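Local coordinates for putative kinase (Chloroflexus aurantiacus, PDB 2RHM), which probably acts as a nucleotide-dependent kinase of the P-loop NTPase fold, although its substrate and exact function are unknown, at residues B[6-12]-B[80-86]; B[106-110]-B[181-186]; B[34-39]-B[65-70]; B[86-92]-B[153-157]. All blocks are in the same frame, centred on the assembly; numbering follows the deposited sequence. Where two conformers were deposited one is given.

Interaction 1 of 4, residues B[6-12]-B[80-86]; sequences ALIIVTG and LIMESNF
T11 OG1 takes part in two bonds at F86: it donates to a water whose O lies 2.7 Å from OG1 and which donates in turn to F86 O, and it accepts a weak, bent bond from F86 N (3.3 Å). With chi1 at -167°, the hydroxyl swings away from T11 N and stands at the edge of the F86 ring, near its plane. Behind it, strands 6-12 and 80-83 form a parallel ladder. I8 and V10 each donate to the 80-86 segment and accept from it, as in I8 N to L80 O at 2.9 Å, almost linear. On one face L7 CD1 fits against L80 CD1 and, at 3.7 Å, M82 SE, while I9 CG2 meets F86 CE2 at 3.6 Å, the two side chains crossing near a right angle. On the other face I81 sends CG1 to I8 CB (4.0 Å) and lays CG2 beside V10 CG2 (3.9 Å). Shortening I81 to an alanine is likely to leave a gap between I8, V10 and L25 of helix 18-29. E83, on that same face, bonds S35 and bridges to K18 of the probable Walker A loop. Helix 18-29 covers the I8 and I81 face, helices 52-75 and 88-101 the L7 and M82 face, and strands 105-112 and 33-35 continue the sheet on either side.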
loop_
_atom_site.group_PDB
_atom_site.type_symbol
_atom_site.label_atom_id
_atom_site.label_comp_id
_atom_site.label_asym_id
_atom_site.label_seq_id
_atom_site.Cartn_x
_atom_site.Cartn_y
_atom_site.Cartn_z
ATOM N N ALA B 6 -5.532 15.925 0.010
ATOM C CA ALA B 6 -6.846 15.479 -0.423
ATOM C C ALA B 6 -6.908 13.971 -0.444
ATOM O O ALA B 6 -5.920 13.298 -0.755
ATOM C CB ALA B 6 -7.182 16.022 -1.815
ATOM N N LEU B 7 -8.082 13.438 -0.105
ATOM C CA LEU B 7 -8.338 12.012 -0.224
ATOM C C LEU B 7 -9.500 11.880 -1.198
ATOM O O LEU B 7 -10.597 12.349 -0.910
ATOM C CB LEU B 7 -8.690 11.390 1.126
ATOM C CG LEU B 7 -9.191 9.939 1.068
ATOM C CD1 LEU B 7 -8.198 9.057 0.340
ATOM C CD2 LEU B 7 -9.464 9.363 2.462
ATOM N N ILE B 8 -9.226 11.299 -2.368
ATOM C CA ILE B 8 -10.218 11.155 -3.419
ATOM C C ILE B 8 -10.770 9.751 -3.340
ATOM O O ILE B 8 -10.043 8.788 -3.560
ATOM C CB ILE B 8 -9.607 11.448 -4.815
ATOM C CG1 ILE B 8 -9.042 12.884 -4.835
ATOM C CG2 ILE B 8 -10.647 11.241 -5.900
ATOM C CD1 ILE B 8 -7.964 13.069 -5.847
ATOM N N ILE B 9 -12.054 9.658 -2.996
ATOM C CA ILE B 9 -12.722 8.394 -2.828
ATOM C C ILE B 9 -13.547 8.104 -4.070
ATOM O O ILE B 9 -14.433 8.874 -4.429
ATOM C CB ILE B 9 -13.643 8.404 -1.582
ATOM C CG1 ILE B 9 -12.820 8.636 -0.307
ATOM C CG2 ILE B 9 -14.480 7.118 -1.487
ATOM C CD1 ILE B 9 -12.802 10.090 0.139
ATOM N N VAL B 10 -13.219 7.009 -4.734
ATOM C CA VAL B 10 -13.998 6.541 -5.873
ATOM C C VAL B 10 -14.747 5.292 -5.483
ATOM O O VAL B 10 -14.146 4.266 -5.157
ATOM C CB VAL B 10 -13.139 6.272 -7.115
ATOM C CG1 VAL B 10 -14.018 5.927 -8.291
ATOM C CG2 VAL B 10 -12.286 7.486 -7.444
ATOM N N THR B 11 -16.076 5.401 -5.499
ATOM C CA THR B 11 -16.934 4.311 -5.060
ATOM C C THR B 11 -17.930 3.927 -6.150
ATOM O O THR B 11 -18.030 4.581 -7.170
ATOM C CB THR B 11 -17.647 4.658 -3.749
ATOM O OG1 THR B 11 -18.225 3.465 -3.189
ATOM C CG2 THR B 11 -18.690 5.725 -3.978
ATOM N N GLY B 12 -18.628 2.822 -5.940
ATOM C CA GLY B 12 -19.590 2.318 -6.892
ATOM C C GLY B 12 -19.752 0.852 -6.676
ATOM O O GLY B 12 -18.855 0.194 -6.129
ATOM N N LEU B 80 -4.139 11.319 -2.438
ATOM C CA LEU B 80 -4.243 9.983 -3.006
ATOM C C LEU B 80 -5.674 9.620 -3.346
ATOM O O LEU B 80 -6.621 10.261 -2.907
ATOM C CB LEU B 80 -3.643 8.964 -2.036
ATOM C CG LEU B 80 -4.463 8.641 -0.791
ATOM C CD1 LEU B 80 -5.133 7.349 -0.984
ATOM C CD2 LEU B 80 -3.600 8.531 0.437
ATOM N N ILE B 81 -5.796 8.586 -4.161
ATOM C CA ILE B 81 -7.071 8.061 -4.607
ATOM C C ILE B 81 -7.250 6.667 -4.001
ATOM O O ILE B 81 -6.334 5.816 -4.062
ATOM C CB ILE B 81 -7.113 7.938 -6.135
ATOM C CG1 ILE B 81 -6.837 9.293 -6.814
ATOM C CG2 ILE B 81 -8.450 7.337 -6.569
ATOM C CD1 ILE B 81 -6.318 9.135 -8.236
HETATM N N MSE B 82 -8.414 6.437 -3.414
HETATM C CA MSE B 82 -8.797 5.122 -2.914
HETATM C C MSE B 82 -10.038 4.676 -3.685
HETATM O O MSE B 82 -10.993 5.419 -3.825
HETATM C CB MSE B 82 -9.111 5.118 -1.413
HETATM C CG MSE B 82 -7.939 5.445 -0.494
HETATM SE SE MSE B 82 -8.506 5.528 1.388
HETATM C CE MSE B 82 -9.385 3.762 1.312
ATOM N N GLU B 83 -10.015 3.431 -4.149
ATOM C CA GLU B 83 -11.124 2.893 -4.925
ATOM C C GLU B 83 -11.584 1.561 -4.364
ATOM O O GLU B 83 -10.774 0.645 -4.160
ATOM C CB GLU B 83 -10.706 2.744 -6.385
ATOM C CG GLU B 83 -11.769 2.098 -7.256
ATOM C CD GLU B 83 -11.652 0.562 -7.297
ATOM O OE1 GLU B 83 -10.594 0.031 -7.711
ATOM O OE2 GLU B 83 -12.630 -0.117 -6.932
ATOM N N SER B 84 -12.888 1.464 -4.106
ATOM C CA SER B 84 -13.517 0.224 -3.661
ATOM C C SER B 84 -15.027 0.378 -3.776
ATOM O O SER B 84 -15.526 1.470 -4.041
ATOM C CB SER B 84 -13.173 -0.054 -2.202
ATOM O OG SER B 84 -13.604 -1.357 -1.828
ATOM N N ASN B 85 -15.756 -0.712 -3.560
ATOM C CA ASN B 85 -17.197 -0.611 -3.390
ATOM C C ASN B 85 -17.435 -0.371 -1.892
ATOM O O ASN B 85 -17.808 -1.266 -1.151
ATOM C CB ASN B 85 -17.936 -1.834 -3.950
ATOM C CG ASN B 85 -17.483 -3.142 -3.353
ATOM O OD1 ASN B 85 -16.285 -3.373 -3.141
ATOM N ND2 ASN B 85 -18.449 -4.046 -3.126
ATOM N N PHE B 86 -17.198 0.865 -1.465
ATOM C CA PHE B 86 -17.259 1.206 -0.041
ATOM C C PHE B 86 -18.662 1.041 0.546
ATOM O O PHE B 86 -19.682 1.294 -0.125
ATOM C CB PHE B 86 -16.775 2.631 0.199
ATOM C CG PHE B 86 -15.323 2.843 -0.070
ATOM C CD1 PHE B 86 -14.373 2.453 0.858
ATOM C CD2 PHE B 86 -14.892 3.447 -1.242
ATOM C CE1 PHE B 86 -13.021 2.675 0.631
ATOM C CE2 PHE B 86 -13.547 3.657 -1.479
ATOM C CZ PHE B 86 -12.615 3.269 -0.552
HETATM O O HOH W 1 -19.961 3.832 -1.184
#

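Interaction 2 of 4, residues B[106-110]-B[181-186]; sequences PIQIR and WVRQHL
I107 and W181 lie alongside each other and point opposite ways, with I107 CG2 3.6 Å from W181 CZ3. The other branch of I107, with CG1 beside the backbone N (chi1 -61°) and CD1 fully extended, reaches toward the next turn of the helix: I107 CD1 meets L186 CD2 at 3.6 Å, crossing that side chain at about a right angle, and H185 CB at 4.0 Å. Helix 181-186 runs nearly antiparallel to strand 106-110 (167°) with the axes 9.8 Å apart; in this P-loop NTPase fold the C-terminal helix packs beside helix 18-29 (V182 on L25 and L29) on one face of the parallel sheet. Two residues on along the strand, I109 CD1 abuts V182 CG2 at 3.6 Å, again with side chains crossing at about 90°. The indole of W181 is flanked within its own helix: H185 CD2 lies over the centre of one face, 3.5 Å above the plane, and V182 CG2 sits at the edge, in plane. Q108 points away from the helix, and its OE1 accepts from L156 N on the far face of the sheet.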
loop_
_atom_site.group_PDB
_atom_site.type_symbol
_atom_site.label_atom_id
_atom_site.label_comp_id
_atom_site.label_asym_id
_atom_site.label_seq_id
_atom_site.Cartn_x
_atom_site.Cartn_y
_atom_site.Cartn_z
ATOM N N PRO B 106 -11.847 15.325 1.960
ATOM C CA PRO B 106 -12.461 14.358 1.045
ATOM C C PRO B 106 -13.082 14.936 -0.219
ATOM O O PRO B 106 -13.692 16.019 -0.191
ATOM C CB PRO B 106 -13.554 13.722 1.900
ATOM C CG PRO B 106 -14.001 14.844 2.775
ATOM C CD PRO B 106 -12.743 15.645 3.092
ATOM N N ILE B 107 -12.905 14.202 -1.316
ATOM C CA ILE B 107 -13.558 14.479 -2.587
ATOM C C ILE B 107 -14.073 13.112 -3.022
ATOM O O ILE B 107 -13.314 12.157 -3.022
ATOM C CB ILE B 107 -12.589 15.017 -3.633
ATOM C CG1 ILE B 107 -11.973 16.348 -3.160
ATOM C CG2 ILE B 107 -13.333 15.210 -4.977
ATOM C CD1 ILE B 107 -10.843 16.840 -4.050
ATOM N N GLN B 108 -15.348 13.001 -3.373
ATOM C CA GLN B 108 -15.935 11.697 -3.643
ATOM C C GLN B 108 -16.596 11.615 -5.010
ATOM O O GLN B 108 -17.298 12.548 -5.432
ATOM C CB GLN B 108 -16.944 11.312 -2.543
ATOM C CG GLN B 108 -17.433 9.866 -2.632
ATOM C CD GLN B 108 -18.279 9.411 -1.425
ATOM O OE1 GLN B 108 -18.658 8.242 -1.347
ATOM N NE2 GLN B 108 -18.561 10.322 -0.488
ATOM N N ILE B 109 -16.270 10.547 -5.723
ATOM C CA ILE B 109 -16.892 10.226 -7.016
ATOM C C ILE B 109 -17.580 8.870 -6.901
ATOM O O ILE B 109 -16.960 7.861 -6.512
ATOM C CB ILE B 109 -15.884 10.199 -8.169
ATOM C CG1 ILE B 109 -15.135 11.520 -8.245
ATOM C CG2 ILE B 109 -16.602 9.931 -9.492
ATOM C CD1 ILE B 109 -14.122 11.565 -9.288
ATOM N N ARG B 110 -18.876 8.868 -7.189
ATOM C CA ARG B 110 -19.674 7.666 -7.136
ATOM C C ARG B 110 -20.049 7.265 -8.554
ATOM O O ARG B 110 -20.592 8.061 -9.309
ATOM C CB ARG B 110 -20.942 7.849 -6.308
ATOM C CG ARG B 110 -21.843 6.638 -6.439
ATOM C CD ARG B 110 -23.127 6.773 -5.712
ATOM N NE ARG B 110 -23.943 7.884 -6.194
ATOM C CZ ARG B 110 -25.222 8.038 -5.884
ATOM N NH1 ARG B 110 -25.828 7.148 -5.121
ATOM N NH2 ARG B 110 -25.908 9.074 -6.353
ATOM N N TRP B 181 -13.120 18.372 -12.941
ATOM C CA TRP B 181 -13.989 18.533 -11.777
ATOM C C TRP B 181 -13.212 18.315 -10.478
ATOM O O TRP B 181 -13.268 19.147 -9.567
ATOM C CB TRP B 181 -15.186 17.594 -11.874
ATOM C CG TRP B 181 -16.186 17.785 -10.748
ATOM C CD1 TRP B 181 -17.245 18.639 -10.720
ATOM C CD2 TRP B 181 -16.192 17.097 -9.496
ATOM N NE1 TRP B 181 -17.914 18.514 -9.531
ATOM C CE2 TRP B 181 -17.287 17.581 -8.755
ATOM C CE3 TRP B 181 -15.378 16.115 -8.928
ATOM C CZ2 TRP B 181 -17.585 17.113 -7.467
ATOM C CZ3 TRP B 181 -15.676 15.652 -7.663
ATOM C CH2 TRP B 181 -16.770 16.150 -6.948
ATOM N N VAL B 182 -12.467 17.213 -10.409
ATOM C CA VAL B 182 -11.600 16.942 -9.257
ATOM C C VAL B 182 -10.515 18.024 -9.105
ATOM O O VAL B 182 -10.292 18.520 -8.008
ATOM C CB VAL B 182 -10.926 15.530 -9.333
ATOM C CG1 VAL B 182 -10.009 15.315 -8.143
ATOM C CG2 VAL B 182 -11.960 14.439 -9.370
ATOM N N ARG B 183 -9.850 18.405 -10.199
ATOM C CA ARG B 183 -8.809 19.441 -10.116
ATOM C C ARG B 183 -9.339 20.727 -9.517
ATOM O O ARG B 183 -8.698 21.311 -8.646
ATOM C CB ARG B 183 -8.176 19.734 -11.486
ATOM C CG ARG B 183 -7.332 18.613 -12.000
ATOM C CD ARG B 183 -6.577 18.985 -13.268
ATOM N NE ARG B 183 -5.426 19.844 -12.996
ATOM C CZ ARG B 183 -5.357 21.156 -13.231
ATOM N NH1 ARG B 183 -6.383 21.826 -13.752
ATOM N NH2 ARG B 183 -4.234 21.814 -12.945
ATOM N N GLN B 184 -10.512 21.168 -9.973
ATOM C CA GLN B 184 -11.102 22.399 -9.457
ATOM C C GLN B 184 -11.247 22.281 -7.950
ATOM O O GLN B 184 -10.834 23.171 -7.202
ATOM C CB GLN B 184 -12.455 22.685 -10.100
ATOM N N HIS B 185 -11.793 21.152 -7.503
ATOM C CA HIS B 185 -11.964 20.924 -6.072
ATOM C C HIS B 185 -10.649 20.762 -5.287
ATOM O O HIS B 185 -10.573 21.167 -4.125
ATOM C CB HIS B 185 -12.953 19.776 -5.844
ATOM C CG HIS B 185 -14.362 20.153 -6.164
ATOM N ND1 HIS B 185 -15.106 20.967 -5.342
ATOM C CD2 HIS B 185 -15.146 19.884 -7.233
ATOM C CE1 HIS B 185 -16.298 21.164 -5.879
ATOM N NE2 HIS B 185 -16.346 20.518 -7.028
ATOM N N LEU B 186 -9.612 20.216 -5.915
ATOM C CA LEU B 186 -8.285 20.156 -5.290
ATOM C C LEU B 186 -7.694 21.561 -5.153
ATOM O O LEU B 186 -7.010 21.864 -4.167
ATOM C CB LEU B 186 -7.299 19.321 -6.117
ATOM C CG LEU B 186 -7.486 17.816 -6.233
ATOM C CD1 LEU B 186 -6.485 17.253 -7.214
ATOM C CD2 LEU B 186 -7.344 17.154 -4.877
#

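Interaction 3 of 4, residues B[34-39]-B[65-70]; sequences LSKDAF and MLYHTA
Strand 34-35 passes directly into helix 36-39, and this junction lies against helix 65-70 with L34 CA 6.3 Å from L66 CA. S35 N-caps the new helix, its OG accepting from A38 N at 3.2 Å while also bonding the E83 carboxylate. L66 fills the angle between strand and helix. Its first torsion, -129°, lies off the staggered positions and swings CD1 over the F39 ring, 3.6 Å from the centroid and only 13° off the normal, a CH-pi contact over the face. The same L66 CD1 touches L34 CB at 3.8 Å, and its twin CD2 backs onto the K36 backbone. M65 CB comes to the edge of the F39 ring, 3.5 Å from CD2. L34 forks around the next turn, CD2 on T69 CG2 (3.8 Å) and CD1 beside A70. T69 N and OG1 both donate to M65 O, from opposite faces of its plane, which fixes the threonine's rotation. F39 also meets H68 of the second subunit, ring planes at about 85°, and T69 packs on T69 of that subunit. The whole is the outermost strand of a P-loop NTPase sheet within this chain and its following helix, covered by long helix 52-75 at the interface with the second subunit.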
loop_
_atom_site.group_PDB
_atom_site.type_symbol
_atom_site.label_atom_id
_atom_site.label_comp_id
_atom_site.label_asym_id
_atom_site.label_seq_id
_atom_site.Cartn_x
_atom_site.Cartn_y
_atom_site.Cartn_z
ATOM N N LEU B 34 -4.812 3.466 -4.629
ATOM C CA LEU B 34 -4.985 2.249 -3.842
ATOM C C LEU B 34 -6.351 1.659 -4.126
ATOM O O LEU B 34 -7.361 2.301 -3.888
ATOM C CB LEU B 34 -4.835 2.575 -2.365
ATOM C CG LEU B 34 -3.628 3.423 -1.975
ATOM C CD1 LEU B 34 -3.743 3.732 -0.496
ATOM C CD2 LEU B 34 -2.318 2.728 -2.264
ATOM N N SER B 35 -6.392 0.450 -4.670
ATOM C CA SER B 35 -7.623 -0.199 -5.098
ATOM C C SER B 35 -7.836 -1.493 -4.322
ATOM O O SER B 35 -6.919 -2.308 -4.242
ATOM C CB SER B 35 -7.525 -0.536 -6.592
ATOM O OG SER B 35 -8.434 -1.585 -6.972
ATOM N N LYS B 36 -9.031 -1.708 -3.784
ATOM C CA LYS B 36 -9.276 -2.922 -2.998
ATOM C C LYS B 36 -9.014 -4.162 -3.844
ATOM O O LYS B 36 -8.305 -5.076 -3.417
ATOM C CB LYS B 36 -10.702 -2.973 -2.419
ATOM C CG LYS B 36 -10.966 -4.252 -1.622
ATOM C CD LYS B 36 -12.427 -4.403 -1.188
ATOM C CE LYS B 36 -13.344 -4.726 -2.328
ATOM N NZ LYS B 36 -14.709 -5.133 -1.853
ATOM N N ASP B 37 -9.577 -4.200 -5.045
ATOM C CA ASP B 37 -9.444 -5.377 -5.892
ATOM C C ASP B 37 -7.999 -5.617 -6.334
ATOM O O ASP B 37 -7.564 -6.781 -6.398
ATOM C CB ASP B 37 -10.414 -5.320 -7.071
ATOM C CG ASP B 37 -11.837 -5.761 -6.696
ATOM O OD1 ASP B 37 -12.096 -6.245 -5.573
ATOM O OD2 ASP B 37 -12.713 -5.646 -7.566
ATOM N N ALA B 38 -7.242 -4.555 -6.584
ATOM C CA ALA B 38 -5.815 -4.724 -6.932
ATOM C C ALA B 38 -5.044 -5.367 -5.764
ATOM O O ALA B 38 -4.220 -6.255 -5.970
ATOM C CB ALA B 38 -5.184 -3.391 -7.342
ATOM N N PHE B 39 -5.340 -4.933 -4.546
ATOM C CA PHE B 39 -4.724 -5.481 -3.342
ATOM C C PHE B 39 -5.118 -6.964 -3.169
ATOM O O PHE B 39 -4.283 -7.808 -2.816
ATOM C CB PHE B 39 -5.152 -4.660 -2.107
ATOM C CG PHE B 39 -4.358 -3.390 -1.886
ATOM C CD1 PHE B 39 -3.897 -2.609 -2.938
ATOM C CD2 PHE B 39 -4.145 -2.934 -0.603
ATOM C CE1 PHE B 39 -3.177 -1.443 -2.692
ATOM C CE2 PHE B 39 -3.423 -1.783 -0.354
ATOM C CZ PHE B 39 -2.949 -1.035 -1.394
HETATM N N MSE B 65 -5.500 -3.218 4.465
HETATM C CA MSE B 65 -4.260 -2.747 3.834
HETATM C C MSE B 65 -4.458 -1.374 3.205
HETATM O O MSE B 65 -3.549 -0.535 3.196
HETATM C CB MSE B 65 -3.794 -3.736 2.752
HETATM C CG MSE B 65 -2.907 -4.836 3.245
HETATM SE SE MSE B 65 -1.296 -4.135 4.073
HETATM C CE MSE B 65 -0.610 -3.070 2.712
ATOM N N LEU B 66 -5.639 -1.159 2.644
ATOM C CA LEU B 66 -5.965 0.102 1.987
ATOM C C LEU B 66 -5.862 1.262 3.000
ATOM O O LEU B 66 -5.203 2.268 2.748
ATOM C CB LEU B 66 -7.388 0.025 1.416
ATOM C CG LEU B 66 -7.561 0.413 -0.055
ATOM C CD1 LEU B 66 -6.696 -0.435 -0.901
ATOM C CD2 LEU B 66 -9.013 0.243 -0.461
ATOM N N TYR B 67 -6.508 1.111 4.147
ATOM C CA TYR B 67 -6.466 2.130 5.199
ATOM C C TYR B 67 -5.070 2.298 5.824
ATOM O O TYR B 67 -4.665 3.407 6.147
ATOM C CB TYR B 67 -7.493 1.837 6.282
ATOM C CG TYR B 67 -8.899 2.174 5.855
ATOM C CD1 TYR B 67 -9.346 3.484 5.834
ATOM C CD2 TYR B 67 -9.763 1.192 5.422
ATOM C CE1 TYR B 67 -10.630 3.807 5.417
ATOM C CE2 TYR B 67 -11.062 1.504 5.023
ATOM C CZ TYR B 67 -11.489 2.802 5.017
ATOM O OH TYR B 67 -12.789 3.077 4.602
ATOM N N HIS B 68 -4.337 1.196 5.959
ATOM C CA HIS B 68 -2.973 1.237 6.516
ATOM C C HIS B 68 -2.044 2.047 5.603
ATOM O O HIS B 68 -1.294 2.927 6.042
ATOM C CB HIS B 68 -2.417 -0.189 6.680
ATOM C CG HIS B 68 -0.955 -0.226 7.015
ATOM N ND1 HIS B 68 -0.480 0.004 8.287
ATOM C CD2 HIS B 68 0.136 -0.450 6.239
ATOM C CE1 HIS B 68 0.839 -0.073 8.283
ATOM N NE2 HIS B 68 1.239 -0.365 7.056
ATOM N N THR B 69 -2.125 1.752 4.315
ATOM C CA THR B 69 -1.250 2.384 3.330
ATOM C C THR B 69 -1.673 3.845 3.148
ATOM O O THR B 69 -0.834 4.756 3.040
ATOM C CB THR B 69 -1.283 1.593 2.017
ATOM O OG1 THR B 69 -0.762 0.276 2.259
ATOM C CG2 THR B 69 -0.423 2.252 0.983
ATOM N N ALA B 70 -2.966 4.083 3.139
ATOM C CA ALA B 70 -3.474 5.470 3.026
ATOM C C ALA B 70 -2.953 6.381 4.118
ATOM O O ALA B 70 -2.665 7.553 3.882
ATOM C CB ALA B 70 -4.981 5.493 3.040
#

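Interaction 4 of 4, residues B[86-92]-B[153-157]; sequences FRVDLDT and IPPLP
L156 and I153 make the tight part of the contact, L156 pushed between F86 and the first turn of helix 88-92, whereas V88 and the prolines lie toward solvent. With CG beside the backbone N (chi1 -59°) and the chain extended beyond, L156 places CD1 3.8 Å from F86 CB, crossing that side chain at about a right angle, and CD2 3.7 Å from V88 CA. On the same buried side I153 CD1 sits 3.3 Å from F86 O. The carboxylate of D91 folds back on the helix start: OD2 accepts from R87 N at 2.8 Å, nearly straight, through its anti lone pair, and OD1 pairs with R94 and Y67. Here the loop ahead of strand 162-166 closes over the N-terminus of helix 88-101, at the C-terminal end of the P-loop NTPase sheet. T92 OG1 donates to V88 O at 2.6 Å, in the carbonyl plane on a lone pair, and T92 OG1 also lies 3.3 Å from P157 CD. Replacing T92 by an alanine is likely to take from V88 O its hydroxyl partner and thin the cover on the P157 ring. V88 CG2 touches P155 O at 3.2 Å, while its CG1 stays 4.2 Å from P157 CD. The looser side is at P154, whose O accepts from two waters, one of them the water bound at F86, the other accepting from V88 N. Further out, exposed R87 holds D89 in a side-on salt bridge through NE and NH2.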
loop_
_atom_site.group_PDB
_atom_site.type_symbol
_atom_site.label_atom_id
_atom_site.label_comp_id
_atom_site.label_asym_id
_atom_site.label_seq_id
_atom_site.Cartn_x
_atom_site.Cartn_y
_atom_site.Cartn_z
ATOM N N PHE B 86 -17.198 0.865 -1.465
ATOM C CA PHE B 86 -17.259 1.206 -0.041
ATOM C C PHE B 86 -18.662 1.041 0.546
ATOM O O PHE B 86 -19.682 1.294 -0.125
ATOM C CB PHE B 86 -16.775 2.631 0.199
ATOM C CG PHE B 86 -15.323 2.843 -0.070
ATOM C CD1 PHE B 86 -14.373 2.453 0.858
ATOM C CD2 PHE B 86 -14.892 3.447 -1.242
ATOM C CE1 PHE B 86 -13.021 2.675 0.631
ATOM C CE2 PHE B 86 -13.547 3.657 -1.479
ATOM C CZ PHE B 86 -12.615 3.269 -0.552
ATOM N N ARG B 87 -18.704 0.637 1.816
ATOM C CA ARG B 87 -19.956 0.402 2.528
ATOM C C ARG B 87 -20.134 1.457 3.599
ATOM O O ARG B 87 -19.259 1.627 4.444
ATOM C CB ARG B 87 -19.906 -0.917 3.260
ATOM C CG ARG B 87 -19.931 -2.132 2.412
ATOM C CD ARG B 87 -19.896 -3.353 3.300
ATOM N NE ARG B 87 -21.144 -3.492 4.054
ATOM C CZ ARG B 87 -22.283 -3.969 3.545
ATOM N NH1 ARG B 87 -22.358 -4.373 2.277
ATOM N NH2 ARG B 87 -23.362 -4.053 4.307
ATOM N N VAL B 88 -21.262 2.154 3.575
ATOM C CA VAL B 88 -21.527 3.182 4.560
ATOM C C VAL B 88 -21.463 2.621 5.982
ATOM O O VAL B 88 -20.910 3.253 6.894
ATOM C CB VAL B 88 -22.910 3.833 4.332
ATOM C CG1 VAL B 88 -23.309 4.692 5.516
ATOM C CG2 VAL B 88 -22.914 4.666 3.064
ATOM N N ASP B 89 -22.032 1.439 6.174
ATOM C CA ASP B 89 -22.157 0.907 7.515
ATOM C C ASP B 89 -20.836 0.650 8.223
ATOM O O ASP B 89 -20.769 0.804 9.437
ATOM C CB ASP B 89 -23.051 -0.340 7.558
ATOM C CG ASP B 89 -22.497 -1.531 6.781
ATOM O OD1 ASP B 89 -21.487 -1.434 6.063
ATOM O OD2 ASP B 89 -23.130 -2.600 6.883
ATOM N N LEU B 90 -19.792 0.303 7.470
ATOM C CA LEU B 90 -18.469 0.040 8.043
ATOM C C LEU B 90 -17.390 1.065 7.690
ATOM O O LEU B 90 -16.526 1.379 8.520
ATOM C CB LEU B 90 -17.994 -1.334 7.597
ATOM C CG LEU B 90 -18.751 -2.538 8.136
ATOM C CD1 LEU B 90 -18.064 -3.798 7.616
ATOM C CD2 LEU B 90 -18.797 -2.515 9.651
ATOM N N ASP B 91 -17.392 1.555 6.453
ATOM C CA ASP B 91 -16.342 2.482 6.023
ATOM C C ASP B 91 -16.487 3.909 6.527
ATOM O O ASP B 91 -15.512 4.651 6.560
ATOM C CB ASP B 91 -16.177 2.426 4.495
ATOM C CG ASP B 91 -15.610 1.098 4.018
ATOM O OD1 ASP B 91 -14.462 0.789 4.403
ATOM O OD2 ASP B 91 -16.286 0.368 3.251
ATOM N N THR B 92 -17.678 4.306 6.959
ATOM C CA THR B 92 -17.809 5.640 7.544
ATOM C C THR B 92 -16.906 5.784 8.774
ATOM O O THR B 92 -16.167 6.778 8.887
ATOM C CB THR B 92 -19.281 5.938 7.891
ATOM O OG1 THR B 92 -20.061 5.726 6.711
ATOM C CG2 THR B 92 -19.456 7.366 8.376
ATOM N N ILE B 153 -25.173 2.615 -5.371
ATOM C CA ILE B 153 -24.518 2.466 -4.087
ATOM C C ILE B 153 -24.666 3.749 -3.284
ATOM O O ILE B 153 -24.499 4.856 -3.819
ATOM C CB ILE B 153 -23.011 2.119 -4.233
ATOM C CG1 ILE B 153 -22.467 1.500 -2.957
ATOM C CG2 ILE B 153 -22.192 3.333 -4.588
ATOM C CD1 ILE B 153 -21.085 0.897 -3.125
ATOM N N PRO B 154 -24.998 3.632 -1.996
ATOM C CA PRO B 154 -24.992 4.856 -1.201
ATOM C C PRO B 154 -23.569 5.407 -1.005
ATOM O O PRO B 154 -22.648 4.650 -0.700
ATOM C CB PRO B 154 -25.587 4.399 0.140
ATOM C CG PRO B 154 -26.350 3.140 -0.205
ATOM C CD PRO B 154 -25.471 2.482 -1.212
ATOM N N PRO B 155 -23.390 6.729 -1.147
ATOM C CA PRO B 155 -22.057 7.275 -0.996
ATOM C C PRO B 155 -21.664 7.389 0.472
ATOM O O PRO B 155 -22.541 7.376 1.361
ATOM C CB PRO B 155 -22.174 8.659 -1.638
ATOM C CG PRO B 155 -23.587 9.030 -1.497
ATOM C CD PRO B 155 -24.391 7.773 -1.431
ATOM N N LEU B 156 -20.367 7.545 0.757
ATOM C CA LEU B 156 -19.972 7.694 2.155
ATOM C C LEU B 156 -20.317 9.105 2.622
ATOM O O LEU B 156 -20.075 10.069 1.913
ATOM C CB LEU B 156 -18.507 7.398 2.388
ATOM C CG LEU B 156 -18.019 6.004 1.996
ATOM C CD1 LEU B 156 -16.550 5.841 2.268
ATOM C CD2 LEU B 156 -18.822 4.940 2.723
ATOM N N PRO B 157 -20.855 9.229 3.830
ATOM C CA PRO B 157 -21.240 10.552 4.310
ATOM C C PRO B 157 -20.051 11.319 4.922
ATOM O O PRO B 157 -20.031 11.584 6.125
ATOM C CB PRO B 157 -22.288 10.226 5.375
ATOM C CG PRO B 157 -21.893 8.935 5.894
ATOM C CD PRO B 157 -21.174 8.181 4.811
HETATM O O HOH W 1 -19.961 3.832 -1.184
HETATM O O HOH W 2 -22.906 2.176 1.054
#

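How the interactions relate
Interaction 1 is the hub. Strand 6-12 bonds to interaction 2 through I9 N to I107 O and I9 O to I109 N, both 2.8 Å, while E83 OE1 to S35 OG (2.8 Å) and N85 OD1 to K36 NZ (2.7 Å) tie it to interaction 3, nested in its loop. Interaction 4 shares F86 and one water with it, and I153 packs on G12, where the probable Walker A loop starts. Interactions 2 and 4 join through Q108 OE1 to L156 N (2.8 Å), interactions 3 and 4 through Y67 OH to D91 OD1 (2.8 Å). Interactions 2 and 3, centres about 19 Å apart, do not touch. The bound benzoic acid lies about 7 Å from the E83 side chain and about 8 Å from that of K36.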